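Long-range contact in sterol regulatory element-binding protein cleavage-activating protein (Schizosaccharomyces pombe, PDB 4YHC), which escorts the transcription factor precursor sre1 for processing when sterol and oxygen are low, this chain being its WD40 domain: residues 273-285 with 317-331. The protein carries 9 engineered substitutions. Sequence-based numbering, arbitrary orientation.
Sequences SNSRFVNGQFRVS and KWDQQPNLVDVHDPD
Asp-331 OD2 is gripped by two arginines of the hairpin 273-285: NH1 of Arg-283 donates to its anti lone pair over 2.7 Å, and NE of Arg-276 reaches it over 3.0 Å from the syn side. NH2 of Arg-276 adds a weak bond to OD1 of the same carboxylate, which stands 54° from the guanidinium plane. The Arg-276 chain bends at chi2 (-83°), and its NH1 turns back to the backbone O of Asn-274 and OG of Ser-285. Arg-283, extended from CG to NE, meets Asp-329 end-on: NH1 to OD1 and NH2 to OD2, both 2.8 Å and nearly straight. Its NE and NH2 both donate side-on to OE1 of Gln-281, so all three nitrogens are engaged, which should hold the group's rotation. Val-278 CB lies over the centre of one face of this guanidinium, and CG2 of Val-278 touches CG of the Pro-330 ring at 3.8 Å. Asp-329 OD1 also accepts from the backbone N of Asp-331, an Asx turn that folds the backbone so both acids reach Arg-283 NH1. At the type I' turn of the hairpin, Trp-318 N donates to Gly-280 O (2.8 Å), where Lys-317 pairs with Gln-281 as strand 311-317 ends. A water joins Gly-280 O to Asp-319 N. Phe-277 CZ approaches Trp-318 CE3 at 4.0 Å, the two side chains crossing nearly at a right angle. On the periphery of the WD40 propeller, the irregular loop leaving strand 311-317 is thus tied to the hairpin by a backbone bond at its start and by charge toward its end. Two arginines facing two aspartates make the network formally neutral, and the pairing of opposite charges probably favours the ionised form of both acids.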
ATOM      1  N   SER A 273      -8.416   7.713  -8.169  1.00 15.31           N
ATOM      2  CA  SER A 273      -9.086   8.770  -7.461  1.00 15.45           C
ATOM      3  C   SER A 273     -10.592   8.772  -7.596  1.00 18.23           C
ATOM      4  O   SER A 273     -11.143   8.347  -8.601  1.00 15.86           O
ATOM      5  CB  SER A 273      -8.502  10.127  -7.816  1.00 18.99           C
ATOM      6  OG  SER A 273      -8.953  10.562  -9.095  1.00 19.36           O
ATOM      7  N   ASN A 274     -11.268   9.194  -6.519  1.00 15.89           N
ATOM      8  CA  ASN A 274     -12.719   9.400  -6.562  1.00 18.44           C
ATOM      9  C   ASN A 274     -13.474   8.184  -7.018  1.00 20.63           C
ATOM     10  O   ASN A 274     -14.308   8.317  -7.882  1.00 23.72           O
ATOM     11  CB  ASN A 274     -13.049  10.600  -7.444  1.00 21.70           C
ATOM     12  CG  ASN A 274     -12.579  11.895  -6.817  1.00 26.94           C
ATOM     13  OD1 ASN A 274     -12.453  11.983  -5.581  1.00 26.37           O
ATOM     14  ND2 ASN A 274     -12.258  12.869  -7.636  1.00 26.55           N
ATOM     15  N   SER A 275     -13.132   7.019  -6.468  1.00 16.24           N
ATOM     16  CA  SER A 275     -13.698   5.757  -6.877  1.00 16.36           C
ATOM     17  C   SER A 275     -15.252   5.839  -6.560  1.00 25.49           C
ATOM     18  O   SER A 275     -15.639   6.362  -5.525  1.00 17.48           O
ATOM     19  CB  SER A 275     -13.057   4.655  -6.080  1.00 16.19           C
ATOM     20  OG  SER A 275     -11.787   4.407  -6.644  1.00 24.96           O
ATOM     21  N   ARG A 276     -16.108   5.492  -7.500  1.00 18.79           N
ATOM     22  CA  ARG A 276     -17.549   5.337  -7.182  1.00 19.50           C
ATOM     23  C   ARG A 276     -18.081   4.262  -8.107  1.00 23.99           C
ATOM     24  O   ARG A 276     -17.453   3.954  -9.163  1.00 21.04           O
ATOM     25  CB  ARG A 276     -18.309   6.663  -7.283  1.00 18.69           C
ATOM     26  CG  ARG A 276     -18.411   7.264  -8.691  1.00 21.00           C
ATOM     27  CD  ARG A 276     -17.190   8.045  -9.084  1.00 22.10           C
ATOM     28  NE  ARG A 276     -17.443   9.009 -10.153  1.00 24.55           N
ATOM     29  CZ  ARG A 276     -16.508   9.780 -10.674  1.00 28.31           C
ATOM     30  NH1 ARG A 276     -15.247   9.688 -10.225  1.00 21.48           N
ATOM     31  NH2 ARG A 276     -16.824  10.655 -11.632  1.00 24.64           N
ATOM     32  N   PHE A 277     -19.185   3.620  -7.708  1.00 18.04           N
ATOM     33  CA  PHE A 277     -19.710   2.520  -8.470  1.00 19.04           C
ATOM     34  C   PHE A 277     -21.129   2.926  -8.829  1.00 24.86           C
ATOM     35  O   PHE A 277     -21.931   3.273  -7.913  1.00 20.60           O
ATOM     36  CB  PHE A 277     -19.640   1.304  -7.643  1.00 18.23           C
ATOM     37  CG  PHE A 277     -20.062   0.067  -8.333  1.00 19.74           C
ATOM     38  CD1 PHE A 277     -21.381  -0.363  -8.297  1.00 18.97           C
ATOM     39  CD2 PHE A 277     -19.150  -0.729  -8.951  1.00 18.20           C
ATOM     40  CE1 PHE A 277     -21.762  -1.516  -8.935  1.00 19.22           C
ATOM     41  CE2 PHE A 277     -19.523  -1.859  -9.607  1.00 18.44           C
ATOM     42  CZ  PHE A 277     -20.847  -2.280  -9.551  1.00 18.95           C
ATOM     43  N   VAL A 278     -21.399   3.015 -10.130  1.00 24.82           N
ATOM     44  CA  VAL A 278     -22.660   3.566 -10.606  1.00 25.34           C
ATOM     45  C   VAL A 278     -23.129   2.680 -11.773  1.00 27.65           C
ATOM     46  O   VAL A 278     -22.385   2.430 -12.788  1.00 22.13           O
ATOM     47  CB  VAL A 278     -22.577   5.002 -11.110  1.00 29.45           C
ATOM     48  CG1 VAL A 278     -23.979   5.437 -11.601  1.00 23.49           C
ATOM     49  CG2 VAL A 278     -22.092   6.013 -10.070  1.00 24.85           C
ATOM     50  N   ASN A 279     -24.327   2.133 -11.577  1.00 24.55           N
ATOM     51  CA  ASN A 279     -24.939   1.238 -12.554  1.00 31.85           C
ATOM     52  C   ASN A 279     -23.994   0.232 -13.110  1.00 28.34           C
ATOM     53  O   ASN A 279     -23.848   0.115 -14.348  1.00 24.80           O
ATOM     54  CB  ASN A 279     -25.503   2.086 -13.706  1.00 36.76           C
ATOM     55  CG  ASN A 279     -26.318   1.278 -14.705  1.00 55.87           C
ATOM     56  OD1 ASN A 279     -26.752   0.142 -14.443  1.00 64.01           O
ATOM     57  ND2 ASN A 279     -26.520   1.869 -15.894  1.00 55.42           N
ATOM     58  N   GLY A 280     -23.355  -0.527 -12.232  1.00 22.76           N
ATOM     59  CA  GLY A 280     -22.510  -1.638 -12.677  1.00 19.92           C
ATOM     60  C   GLY A 280     -21.112  -1.237 -13.133  1.00 19.39           C
ATOM     61  O   GLY A 280     -20.308  -2.075 -13.429  1.00 21.24           O
ATOM     62  N   GLN A 281     -20.806   0.034 -13.027  1.00 19.18           N
ATOM     63  CA  GLN A 281     -19.529   0.617 -13.492  1.00 18.73           C
ATOM     64  C   GLN A 281     -18.667   1.089 -12.346  1.00 20.79           C
ATOM     65  O   GLN A 281     -19.089   1.960 -11.562  1.00 23.77           O
ATOM     66  CB  GLN A 281     -19.791   1.883 -14.326  1.00 18.86           C
ATOM     67  CG  GLN A 281     -20.566   1.601 -15.587  1.00 26.39           C
ATOM     68  CD  GLN A 281     -20.832   2.808 -16.414  1.00 26.73           C
ATOM     69  OE1 GLN A 281     -20.628   3.960 -16.009  1.00 28.40           O
ATOM     70  NE2 GLN A 281     -21.349   2.556 -17.582  1.00 29.54           N
ATOM     71  N   PHE A 282     -17.447   0.578 -12.271  1.00 18.95           N
ATOM     72  CA  PHE A 282     -16.470   1.132 -11.358  1.00 18.45           C
ATOM     73  C   PHE A 282     -15.829   2.341 -12.010  1.00 21.93           C
ATOM     74  O   PHE A 282     -15.058   2.235 -13.014  1.00 17.86           O
ATOM     75  CB  PHE A 282     -15.495   0.082 -10.923  1.00 17.16           C
ATOM     76  CG  PHE A 282     -14.632   0.515  -9.763  1.00 19.56           C
ATOM     77  CD1 PHE A 282     -13.582   1.346  -9.955  1.00 19.46           C
ATOM     78  CD2 PHE A 282     -14.887   0.035  -8.493  1.00 19.73           C
ATOM     79  CE1 PHE A 282     -12.818   1.793  -8.884  1.00 20.35           C
ATOM     80  CE2 PHE A 282     -14.137   0.467  -7.392  1.00 21.28           C
ATOM     81  CZ  PHE A 282     -13.119   1.373  -7.605  1.00 22.98           C
ATOM     82  N   ARG A 283     -16.128   3.509 -11.484  1.00 17.26           N
ATOM     83  CA  ARG A 283     -15.667   4.754 -12.097  1.00 20.50           C
ATOM     84  C   ARG A 283     -14.627   5.443 -11.234  1.00 22.37           C
ATOM     85  O   ARG A 283     -14.702   5.349 -10.007  1.00 18.49           O
ATOM     86  CB  ARG A 283     -16.789   5.717 -12.360  1.00 18.59           C
ATOM     87  CG  ARG A 283     -17.939   5.197 -13.228  1.00 19.72           C
ATOM     88  CD  ARG A 283     -19.018   6.271 -13.255  1.00 18.73           C
ATOM     89  NE  ARG A 283     -20.162   5.873 -14.094  1.00 22.22           N
ATOM     90  CZ  ARG A 283     -21.344   6.533 -14.104  1.00 27.31           C
ATOM     91  NH1 ARG A 283     -21.508   7.656 -13.417  1.00 19.28           N
ATOM     92  NH2 ARG A 283     -22.311   6.125 -14.902  1.00 26.38           N
ATOM     93  N   VAL A 284     -13.621   6.033 -11.891  1.00 18.06           N
ATOM     94  CA  VAL A 284     -12.588   6.847 -11.259  1.00 16.25           C
ATOM     95  C   VAL A 284     -12.351   8.111 -12.015  1.00 18.83           C
ATOM     96  O   VAL A 284     -12.622   8.186 -13.224  1.00 16.40           O
ATOM     97  CB  VAL A 284     -11.234   6.055 -11.126  1.00 18.25           C
ATOM     98  CG1 VAL A 284     -11.486   4.769 -10.390  1.00 15.96           C
ATOM     99  CG2 VAL A 284     -10.591   5.800 -12.501  1.00 17.59           C
ATOM    100  N   SER A 285     -11.869   9.142 -11.334  1.00 18.45           N
ATOM    101  CA  SER A 285     -11.581  10.381 -12.009  1.00 20.25           C
ATOM    102  C   SER A 285     -10.170  10.370 -12.638  1.00 25.04           C
ATOM    103  O   SER A 285      -9.920  11.182 -13.526  1.00 20.44           O
ATOM    104  CB  SER A 285     -11.612  11.571 -11.044  1.00 18.24           C
ATOM    105  OG  SER A 285     -12.903  11.761 -10.491  1.00 27.88           O
ATOM    106  N   LYS A 317     -16.446  -3.132 -15.175  1.00 18.25           N
ATOM    107  CA  LYS A 317     -17.912  -3.225 -15.135  1.00 20.20           C
ATOM    108  C   LYS A 317     -18.247  -4.567 -14.576  1.00 24.85           C
ATOM    109  O   LYS A 317     -17.559  -5.524 -14.877  1.00 26.80           O
ATOM    110  CB  LYS A 317     -18.566  -3.048 -16.527  1.00 21.08           C
ATOM    111  CG  LYS A 317     -18.310  -1.708 -17.171  1.00 23.30           C
ATOM    112  CD  LYS A 317     -19.333  -1.288 -18.200  1.00 37.21           C
ATOM    113  CE  LYS A 317     -19.069  -1.900 -19.549  1.00 52.28           C
ATOM    114  NZ  LYS A 317     -20.279  -1.820 -20.451  1.00 65.98           N
ATOM    115  N   TRP A 318     -19.336  -4.630 -13.808  1.00 19.12           N
ATOM    116  CA  TRP A 318     -19.836  -5.844 -13.266  1.00 19.34           C
ATOM    117  C   TRP A 318     -20.127  -6.885 -14.373  1.00 28.53           C
ATOM    118  O   TRP A 318     -19.753  -8.076 -14.254  1.00 24.78           O
ATOM    119  CB  TRP A 318     -21.123  -5.523 -12.479  1.00 22.29           C
ATOM    120  CG  TRP A 318     -21.536  -6.614 -11.562  1.00 24.17           C
ATOM    121  CD1 TRP A 318     -22.445  -7.616 -11.823  1.00 27.84           C
ATOM    122  CD2 TRP A 318     -21.042  -6.862 -10.245  1.00 26.47           C
ATOM    123  NE1 TRP A 318     -22.559  -8.416 -10.750  1.00 23.79           N
ATOM    124  CE2 TRP A 318     -21.697  -8.013  -9.772  1.00 29.08           C
ATOM    125  CE3 TRP A 318     -20.082  -6.243  -9.422  1.00 24.96           C
ATOM    126  CZ2 TRP A 318     -21.418  -8.571  -8.517  1.00 24.55           C
ATOM    127  CZ3 TRP A 318     -19.833  -6.764  -8.179  1.00 26.26           C
ATOM    128  CH2 TRP A 318     -20.495  -7.921  -7.729  1.00 21.03           C
ATOM    129  N   ASP A 319     -20.736  -6.378 -15.446  1.00 23.30           N
ATOM    130  CA  ASP A 319     -21.199  -7.103 -16.606  1.00 28.48           C
ATOM    131  C   ASP A 319     -20.673  -6.316 -17.770  1.00 30.56           C
ATOM    132  O   ASP A 319     -20.863  -5.098 -17.822  1.00 30.92           O
ATOM    133  CB  ASP A 319     -22.751  -7.036 -16.730  1.00 43.12           C
ATOM    134  CG  ASP A 319     -23.460  -7.841 -15.664  1.00 53.61           C
ATOM    135  OD1 ASP A 319     -23.201  -9.057 -15.547  1.00 52.91           O
ATOM    136  OD2 ASP A 319     -24.289  -7.232 -14.936  1.00 62.42           O
ATOM    137  N   GLN A 320     -20.053  -7.016 -18.704  1.00 48.69           N
ATOM    138  CA  GLN A 320     -19.368  -6.380 -19.836  1.00 62.61           C
ATOM    139  C   GLN A 320     -20.354  -6.371 -20.998  1.00 69.08           C
ATOM    140  O   GLN A 320     -20.051  -6.813 -22.093  1.00 77.46           O
ATOM    141  CB  GLN A 320     -18.041  -7.109 -20.181  1.00 67.04           C
ATOM    142  CG  GLN A 320     -17.001  -7.146 -19.037  1.00 67.15           C
ATOM    143  CD  GLN A 320     -16.197  -5.843 -18.832  1.00 58.46           C
ATOM    144  OE1 GLN A 320     -16.342  -4.864 -19.559  1.00 49.64           O
ATOM    145  NE2 GLN A 320     -15.339  -5.845 -17.826  1.00 51.12           N
ATOM    146  N   GLN A 321     -21.545  -5.845 -20.715  1.00 66.96           N
ATOM    147  CA  GLN A 321     -22.672  -5.815 -21.623  1.00 63.27           C
ATOM    148  C   GLN A 321     -23.271  -4.426 -21.457  1.00 59.08           C
ATOM    149  O   GLN A 321     -22.926  -3.718 -20.508  1.00 56.50           O
ATOM    150  CB  GLN A 321     -23.701  -6.901 -21.259  1.00 62.99           C
ATOM    151  CG  GLN A 321     -24.458  -6.687 -19.943  1.00 65.32           C
ATOM    152  CD  GLN A 321     -25.993  -6.637 -20.093  1.00 74.65           C
ATOM    153  OE1 GLN A 321     -26.546  -6.619 -21.210  1.00 78.46           O
ATOM    154  NE2 GLN A 321     -26.688  -6.563 -18.960  1.00 70.80           N
ATOM    155  N   PRO A 322     -24.144  -4.011 -22.382  1.00 52.65           N
ATOM    156  CA  PRO A 322     -24.823  -2.712 -22.221  1.00 42.58           C
ATOM    157  C   PRO A 322     -25.998  -2.804 -21.234  1.00 45.97           C
ATOM    158  O   PRO A 322     -26.482  -3.889 -20.973  1.00 43.80           O
ATOM    159  CB  PRO A 322     -25.288  -2.374 -23.631  1.00 46.48           C
ATOM    160  CG  PRO A 322     -25.323  -3.668 -24.367  1.00 50.85           C
ATOM    161  CD  PRO A 322     -24.301  -4.577 -23.734  1.00 53.07           C
ATOM    162  N   ASN A 323     -26.436  -1.668 -20.683  1.00 57.61           N
ATOM    163  CA  ASN A 323     -27.462  -1.641 -19.636  1.00 60.55           C
ATOM    164  C   ASN A 323     -28.182  -0.286 -19.526  1.00 58.70           C
ATOM    165  O   ASN A 323     -27.593   0.695 -19.071  1.00 65.47           O
ATOM    166  CB  ASN A 323     -26.812  -1.980 -18.291  1.00 63.88           C
ATOM    167  CG  ASN A 323     -27.820  -2.288 -17.216  1.00 64.28           C
ATOM    168  OD1 ASN A 323     -29.017  -2.169 -17.418  1.00 64.40           O
ATOM    169  ND2 ASN A 323     -27.338  -2.703 -16.062  1.00 66.37           N
ATOM    170  N   LEU A 324     -29.471  -0.258 -19.875  1.00 51.06           N
ATOM    171  CA  LEU A 324     -30.234   0.988 -19.946  1.00 45.10           C
ATOM    172  C   LEU A 324     -31.035   1.254 -18.677  1.00 47.15           C
ATOM    173  O   LEU A 324     -32.056   1.953 -18.695  1.00 47.03           O
ATOM    174  CB  LEU A 324     -31.150   0.983 -21.170  1.00 39.60           C
ATOM    175  CG  LEU A 324     -30.501   0.611 -22.497  1.00 40.69           C
ATOM    176  CD1 LEU A 324     -31.585   0.661 -23.567  1.00 44.36           C
ATOM    177  CD2 LEU A 324     -29.363   1.541 -22.852  1.00 37.13           C
ATOM    178  N   VAL A 325     -30.538   0.720 -17.567  1.00 57.57           N
ATOM    179  CA  VAL A 325     -31.099   1.008 -16.256  1.00 65.63           C
ATOM    180  C   VAL A 325     -31.273   2.507 -16.185  1.00 61.64           C
ATOM    181  O   VAL A 325     -30.369   3.266 -16.547  1.00 63.84           O
ATOM    182  CB  VAL A 325     -30.193   0.594 -15.066  1.00 57.31           C
ATOM    183  CG1 VAL A 325     -30.937   0.785 -13.742  1.00 57.63           C
ATOM    184  CG2 VAL A 325     -29.730  -0.841 -15.179  1.00 53.82           C
ATOM    185  N   ASP A 326     -32.452   2.914 -15.765  1.00 53.61           N
ATOM    186  CA  ASP A 326     -32.753   4.289 -15.535  1.00 60.60           C
ATOM    187  C   ASP A 326     -32.639   4.515 -13.987  1.00 70.31           C
ATOM    188  O   ASP A 326     -33.639   4.479 -13.276  1.00 75.29           O
ATOM    189  CB  ASP A 326     -34.157   4.523 -16.075  1.00 71.80           C
ATOM    190  CG  ASP A 326     -34.677   5.911 -15.832  1.00 83.74           C
ATOM    191  OD1 ASP A 326     -33.915   6.780 -15.330  1.00 86.60           O
ATOM    192  OD2 ASP A 326     -35.877   6.114 -16.157  1.00 89.24           O
ATOM    193  N   VAL A 327     -31.426   4.701 -13.465  1.00 60.14           N
ATOM    194  CA  VAL A 327     -31.256   4.980 -12.017  1.00 60.74           C
ATOM    195  C   VAL A 327     -30.430   6.227 -11.818  1.00 54.73           C
ATOM    196  O   VAL A 327     -29.985   6.861 -12.783  1.00 52.36           O
ATOM    197  CB  VAL A 327     -30.639   3.817 -11.178  1.00 59.36           C
ATOM    198  CG1 VAL A 327     -31.634   2.658 -11.031  1.00 60.33           C
ATOM    199  CG2 VAL A 327     -29.265   3.386 -11.707  1.00 56.09           C
ATOM    200  N   HIS A 328     -30.254   6.608 -10.558  1.00 52.07           N
ATOM    201  CA  HIS A 328     -29.606   7.848 -10.290  1.00 55.64           C
ATOM    202  C   HIS A 328     -28.149   7.780 -10.763  1.00 50.14           C
ATOM    203  O   HIS A 328     -27.424   6.842 -10.432  1.00 58.01           O
ATOM    204  CB  HIS A 328     -29.690   8.245  -8.815  1.00 63.88           C
ATOM    205  CG  HIS A 328     -29.098   9.589  -8.567  1.00 71.32           C
ATOM    206  ND1 HIS A 328     -28.006   9.788  -7.751  1.00 77.39           N
ATOM    207  CD2 HIS A 328     -29.379  10.790  -9.124  1.00 74.08           C
ATOM    208  CE1 HIS A 328     -27.673  11.068  -7.770  1.00 75.91           C
ATOM    209  NE2 HIS A 328     -28.490  11.697  -8.596  1.00 74.98           N
ATOM    210  N   ASP A 329     -27.751   8.758 -11.570  1.00 44.67           N
ATOM    211  CA  ASP A 329     -26.375   8.854 -12.026  1.00 44.78           C
ATOM    212  C   ASP A 329     -25.776  10.181 -11.609  1.00 42.41           C
ATOM    213  O   ASP A 329     -25.974  11.196 -12.279  1.00 38.06           O
ATOM    214  CB  ASP A 329     -26.244   8.669 -13.520  1.00 42.46           C
ATOM    215  CG  ASP A 329     -24.772   8.514 -13.951  1.00 39.56           C
ATOM    216  OD1 ASP A 329     -23.879   9.103 -13.308  1.00 32.27           O
ATOM    217  OD2 ASP A 329     -24.529   7.807 -14.926  1.00 37.68           O
ATOM    218  N   PRO A 330     -25.025  10.169 -10.492  1.00 41.50           N
ATOM    219  CA  PRO A 330     -24.352  11.374 -10.009  1.00 38.47           C
ATOM    220  C   PRO A 330     -23.333  12.025 -10.977  1.00 33.96           C
ATOM    221  O   PRO A 330     -22.935  13.118 -10.711  1.00 39.69           O
ATOM    222  CB  PRO A 330     -23.621  10.873  -8.763  1.00 44.93           C
ATOM    223  CG  PRO A 330     -23.325   9.445  -9.048  1.00 48.12           C
ATOM    224  CD  PRO A 330     -24.544   8.956  -9.804  1.00 40.41           C
ATOM    225  N   ASP A 331     -22.910  11.361 -12.059  1.00 31.70           N
ATOM    226  CA  ASP A 331     -21.899  11.900 -12.995  1.00 35.16           C
ATOM    227  C   ASP A 331     -22.503  12.377 -14.344  1.00 54.12           C
ATOM    228  O   ASP A 331     -21.815  12.438 -15.388  1.00 53.68           O
ATOM    229  CB  ASP A 331     -20.828  10.821 -13.279  1.00 34.10           C
ATOM    230  CG  ASP A 331     -20.053  10.395 -12.008  1.00 33.56           C
ATOM    231  OD1 ASP A 331     -19.505  11.283 -11.318  1.00 34.37           O
ATOM    232  OD2 ASP A 331     -19.985   9.179 -11.740  1.00 29.47           O
TER
HETATM  233  O   HOH W   1     -22.141  -3.665 -15.602  1.00 38.02           O